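Long-range contact in calcium-regulated actin-bundling protein (Dictyostelium discoideum, PDB 4X3N), which bundles actin filaments under calcium control and may contribute to the structure and reorganization of filopodia and pseudopodia during cell movement: residues H180-L190 with A244-Y255. Sequence-based numbering, arbitrary orientation.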
loop_
_atom_site.group_PDB
_atom_site.type_symbol
_atom_site.label_atom_id
_atom_site.label_comp_id
_atom_site.label_asym_id
_atom_site.label_seq_id
_atom_site.Cartn_x
_atom_site.Cartn_y
_atom_site.Cartn_z
ATOM N N HIS A 180 -3.147 -26.361 -21.068
ATOM C CA HIS A 180 -4.112 -27.269 -21.683
ATOM C C HIS A 180 -5.294 -27.491 -20.796
ATOM O O HIS A 180 -5.148 -27.482 -19.590
ATOM C CB HIS A 180 -3.477 -28.614 -21.955
ATOM C CG HIS A 180 -2.328 -28.533 -22.901
ATOM N ND1 HIS A 180 -1.051 -28.940 -22.566
ATOM C CD2 HIS A 180 -2.249 -28.034 -24.154
ATOM C CE1 HIS A 180 -0.245 -28.738 -23.588
ATOM N NE2 HIS A 180 -0.945 -28.175 -24.558
ATOM N N PRO A 181 -6.463 -27.743 -21.391
ATOM C CA PRO A 181 -7.680 -27.857 -20.580
ATOM C C PRO A 181 -7.672 -29.021 -19.581
ATOM O O PRO A 181 -8.323 -28.917 -18.530
ATOM C CB PRO A 181 -8.827 -28.011 -21.611
ATOM C CG PRO A 181 -8.236 -27.769 -22.956
ATOM C CD PRO A 181 -6.726 -27.801 -22.851
ATOM N N GLU A 182 -6.999 -30.120 -19.906
ATOM C CA GLU A 182 -6.977 -31.241 -18.986
ATOM C C GLU A 182 -6.183 -30.833 -17.753
ATOM O O GLU A 182 -6.482 -31.260 -16.618
ATOM C CB GLU A 182 -6.372 -32.487 -19.608
ATOM C CG GLU A 182 -7.251 -33.094 -20.722
ATOM C CD GLU A 182 -7.002 -32.470 -22.126
ATOM O OE1 GLU A 182 -6.432 -31.333 -22.268
ATOM O OE2 GLU A 182 -7.387 -33.157 -23.102
ATOM N N ILE A 183 -5.168 -30.021 -17.992
ATOM C CA ILE A 183 -4.336 -29.518 -16.906
ATOM C C ILE A 183 -5.120 -28.497 -16.083
ATOM O O ILE A 183 -5.140 -28.604 -14.869
ATOM C CB ILE A 183 -3.008 -28.973 -17.453
ATOM C CG1 ILE A 183 -2.186 -30.153 -18.010
ATOM C CG2 ILE A 183 -2.241 -28.205 -16.386
ATOM C CD1 ILE A 183 -0.880 -29.772 -18.670
ATOM N N LYS A 184 -5.820 -27.571 -16.729
ATOM C CA LYS A 184 -6.582 -26.612 -15.993
ATOM C C LYS A 184 -7.586 -27.340 -15.137
ATOM O O LYS A 184 -7.752 -27.022 -13.972
ATOM C CB LYS A 184 -7.287 -25.629 -16.913
ATOM C CG LYS A 184 -8.034 -24.511 -16.210
ATOM C CD LYS A 184 -8.668 -23.608 -17.248
ATOM C CE LYS A 184 -9.320 -22.415 -16.598
ATOM N NZ LYS A 184 -10.586 -22.058 -17.301
ATOM N N LYS A 185 -8.219 -28.355 -15.682
ATOM C CA LYS A 185 -9.210 -29.134 -14.915
ATOM C C LYS A 185 -8.624 -29.703 -13.666
ATOM O O LYS A 185 -9.224 -29.640 -12.606
ATOM C CB LYS A 185 -9.780 -30.262 -15.763
ATOM C CG LYS A 185 -10.922 -29.776 -16.655
ATOM C CD LYS A 185 -11.482 -30.921 -17.518
ATOM C CE LYS A 185 -12.774 -30.552 -18.293
ATOM N NZ LYS A 185 -12.586 -29.418 -19.236
ATOM N N ALA A 186 -7.442 -30.286 -13.800
ATOM C CA ALA A 186 -6.787 -30.909 -12.713
ATOM C C ALA A 186 -6.338 -29.870 -11.681
ATOM O O ALA A 186 -6.486 -30.093 -10.478
ATOM C CB ALA A 186 -5.577 -31.698 -13.248
ATOM N N ARG A 187 -5.812 -28.720 -12.135
ATOM C CA ARG A 187 -5.448 -27.647 -11.184
ATOM C C ARG A 187 -6.698 -27.204 -10.353
ATOM O O ARG A 187 -6.676 -27.069 -9.142
ATOM C CB ARG A 187 -4.932 -26.424 -11.948
ATOM C CG ARG A 187 -4.619 -25.270 -11.016
ATOM C CD ARG A 187 -3.828 -24.155 -11.671
ATOM N NE ARG A 187 -4.368 -23.672 -12.926
ATOM C CZ ARG A 187 -5.394 -22.824 -13.028
ATOM N NH1 ARG A 187 -6.093 -22.410 -11.982
ATOM N NH2 ARG A 187 -5.747 -22.414 -14.207
ATOM N N LEU A 188 -7.785 -26.975 -11.039
ATOM C CA LEU A 188 -8.999 -26.552 -10.359
ATOM C C LEU A 188 -9.581 -27.629 -9.486
ATOM O O LEU A 188 -10.171 -27.316 -8.455
ATOM C CB LEU A 188 -10.061 -26.095 -11.368
ATOM C CG LEU A 188 -9.657 -24.874 -12.178
ATOM C CD1 LEU A 188 -10.679 -24.602 -13.299
ATOM C CD2 LEU A 188 -9.520 -23.696 -11.249
ATOM N N ALA A 189 -9.428 -28.890 -9.859
ATOM C CA ALA A 189 -9.826 -29.935 -8.951
ATOM C C ALA A 189 -8.993 -29.922 -7.660
ATOM O O ALA A 189 -9.484 -30.146 -6.546
ATOM C CB ALA A 189 -9.702 -31.285 -9.639
ATOM N N LEU A 190 -7.699 -29.707 -7.812
ATOM C CA LEU A 190 -6.848 -29.491 -6.635
ATOM C C LEU A 190 -7.291 -28.264 -5.808
ATOM O O LEU A 190 -7.339 -28.337 -4.599
ATOM C CB LEU A 190 -5.380 -29.432 -7.037
ATOM C CG LEU A 190 -4.736 -30.803 -7.339
ATOM C CD1 LEU A 190 -3.469 -30.705 -8.157
ATOM C CD2 LEU A 190 -4.513 -31.617 -6.095
ATOM N N ALA A 244 -9.796 -35.036 -7.586
ATOM C CA ALA A 244 -8.488 -34.404 -7.951
ATOM C C ALA A 244 -7.602 -35.435 -8.577
ATOM O O ALA A 244 -6.927 -35.184 -9.583
ATOM C CB ALA A 244 -7.779 -33.835 -6.738
ATOM N N GLU A 245 -7.551 -36.585 -7.918
ATOM C CA GLU A 245 -6.657 -37.648 -8.330
ATOM C C GLU A 245 -6.957 -38.146 -9.713
ATOM O O GLU A 245 -6.048 -38.390 -10.525
ATOM C CB GLU A 245 -6.699 -38.822 -7.330
ATOM C CG GLU A 245 -5.797 -39.960 -7.797
ATOM C CD GLU A 245 -5.361 -40.916 -6.678
ATOM O OE1 GLU A 245 -5.723 -40.766 -5.511
ATOM O OE2 GLU A 245 -4.644 -41.864 -6.967
ATOM N N ALA A 246 -8.241 -38.287 -10.009
ATOM C CA ALA A 246 -8.666 -38.700 -11.339
ATOM C C ALA A 246 -8.319 -37.644 -12.346
ATOM O O ALA A 246 -7.924 -37.923 -13.479
ATOM C CB ALA A 246 -10.176 -38.990 -11.381
ATOM N N ALA A 247 -8.503 -36.406 -11.992
ATOM C CA ALA A 247 -8.231 -35.391 -12.962
ATOM C C ALA A 247 -6.693 -35.311 -13.193
ATOM O O ALA A 247 -6.223 -35.143 -14.324
ATOM C CB ALA A 247 -8.751 -34.065 -12.469
ATOM N N VAL A 248 -5.930 -35.387 -12.122
ATOM C CA VAL A 248 -4.425 -35.345 -12.248
ATOM C C VAL A 248 -3.926 -36.478 -13.152
ATOM O O VAL A 248 -3.178 -36.232 -14.115
ATOM C CB VAL A 248 -3.769 -35.380 -10.868
ATOM C CG1 VAL A 248 -2.297 -35.711 -10.945
ATOM C CG2 VAL A 248 -3.949 -34.007 -10.221
ATOM N N ARG A 249 -4.402 -37.698 -12.878
ATOM C CA ARG A 249 -4.144 -38.864 -13.750
ATOM C C ARG A 249 -4.449 -38.620 -15.221
ATOM O O ARG A 249 -3.586 -38.843 -16.069
ATOM C CB ARG A 249 -4.947 -40.087 -13.285
ATOM C CG ARG A 249 -4.301 -40.777 -12.089
ATOM C CD ARG A 249 -4.210 -42.309 -12.208
ATOM N NE ARG A 249 -5.411 -42.977 -11.675
ATOM C CZ ARG A 249 -5.737 -43.086 -10.376
ATOM N NH1 ARG A 249 -4.961 -42.570 -9.439
ATOM N NH2 ARG A 249 -6.859 -43.712 -10.008
ATOM N N THR A 250 -5.669 -38.193 -15.550
ATOM C CA THR A 250 -5.949 -38.042 -16.970
ATOM C C THR A 250 -5.082 -36.976 -17.579
ATOM O O THR A 250 -4.569 -37.162 -18.682
ATOM C CB THR A 250 -7.458 -37.940 -17.429
ATOM O OG1 THR A 250 -7.789 -36.629 -17.864
ATOM C CG2 THR A 250 -8.429 -38.427 -16.442
ATOM N N ALA A 251 -4.843 -35.876 -16.877
ATOM C CA ALA A 251 -3.854 -34.884 -17.347
ATOM C C ALA A 251 -2.449 -35.466 -17.497
ATOM O O ALA A 251 -1.768 -35.203 -18.467
ATOM C CB ALA A 251 -3.778 -33.708 -16.387
ATOM N N SER A 252 -2.015 -36.256 -16.543
ATOM C CA SER A 252 -0.640 -36.779 -16.564
ATOM C C SER A 252 -0.479 -37.793 -17.737
ATOM O O SER A 252 0.429 -37.690 -18.562
ATOM C CB SER A 252 -0.338 -37.416 -15.203
ATOM O OG SER A 252 -0.547 -36.464 -14.119
ATOM N N LYS A 253 -1.408 -38.743 -17.843
ATOM C CA LYS A 253 -1.430 -39.661 -18.986
ATOM C C LYS A 253 -1.362 -38.933 -20.297
ATOM O O LYS A 253 -0.691 -39.377 -21.214
ATOM C CB LYS A 253 -2.681 -40.565 -18.993
ATOM C CG LYS A 253 -2.444 -42.062 -18.745
ATOM C CD LYS A 253 -1.512 -42.369 -17.560
ATOM C CE LYS A 253 -2.070 -43.409 -16.583
ATOM N NZ LYS A 253 -2.892 -42.800 -15.480
ATOM N N LYS A 254 -2.094 -37.841 -20.423
ATOM C CA LYS A 254 -2.121 -37.165 -21.686
ATOM C C LYS A 254 -0.864 -36.397 -21.967
ATOM O O LYS A 254 -0.503 -36.316 -23.108
ATOM C CB LYS A 254 -3.313 -36.247 -21.833
ATOM C CG LYS A 254 -3.370 -35.629 -23.202
ATOM C CD LYS A 254 -4.796 -35.368 -23.631
ATOM C CE LYS A 254 -4.812 -34.454 -24.848
ATOM N NZ LYS A 254 -6.188 -34.398 -25.387
ATOM N N TYR A 255 -0.199 -35.822 -20.962
ATOM C CA TYR A 255 0.927 -34.888 -21.225
ATOM C C TYR A 255 2.247 -35.189 -20.540
ATOM O O TYR A 255 3.188 -34.467 -20.740
ATOM C CB TYR A 255 0.543 -33.488 -20.782
ATOM C CG TYR A 255 -0.535 -32.903 -21.583
ATOM C CD1 TYR A 255 -0.295 -32.466 -22.865
ATOM C CD2 TYR A 255 -1.804 -32.747 -21.050
ATOM C CE1 TYR A 255 -1.287 -31.892 -23.604
ATOM C CE2 TYR A 255 -2.799 -32.192 -21.785
ATOM C CZ TYR A 255 -2.544 -31.766 -23.060
ATOM O OH TYR A 255 -3.576 -31.224 -23.800
HETATM O O HOH W 1 -7.968 -33.379 -16.158
#
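Glu-182 reaches over to the last turn of helix 232-255 and serves two donors at once. CB rests near CA of Ala-251, 4.1 Å away, and close to the Tyr-255 ring. The bend at chi2 (86°) then swings the carboxylate round, with CD alongside CD of Lys-254 (3.9 Å), so that OE1 faces Tyr-255 and OE2 faces Lys-254: OE1 accepts a hydrogen bond from OH of Tyr-255 at 3.2 Å, lying at the edge of that ring, while OE2 forms a salt bridge with NZ of Lys-254 at 2.9 Å. Both donors stand out of the carboxylate plane. On one face of the phenol lies the His-180 ring in an offset stack, centroids 4.0 Å apart and planes only 2° from parallel; CG of Lys-254 lies against the other. A phenylalanine in place of Tyr-255 would probably leave Glu-182 OE1 without its hydroxyl donor and the carboxylate freer to turn.

The arrangement closes one end of an antiparallel helix pair in the C-terminal helical region, where the segments 181-190 and 244-255 of helices 181-211 and 232-255 run at 156°, with their axes approaching to 8.1 Å. The close approach fits the small residues at the interface: Ala-186 CB meets Ala-247 CB at 4.0 Å, and Ala-189 CB sits over CA of Ala-244. A water donates to both Glu-182 O and Ala-247 O, tying the backbones together. Deeper in, Leu-190 splays its methyls, CD2 against Ala-244 CB and CD1 against Val-248 CG2, where Met-279 of helix 273-290 also packs on Leu-190 and Ala-186.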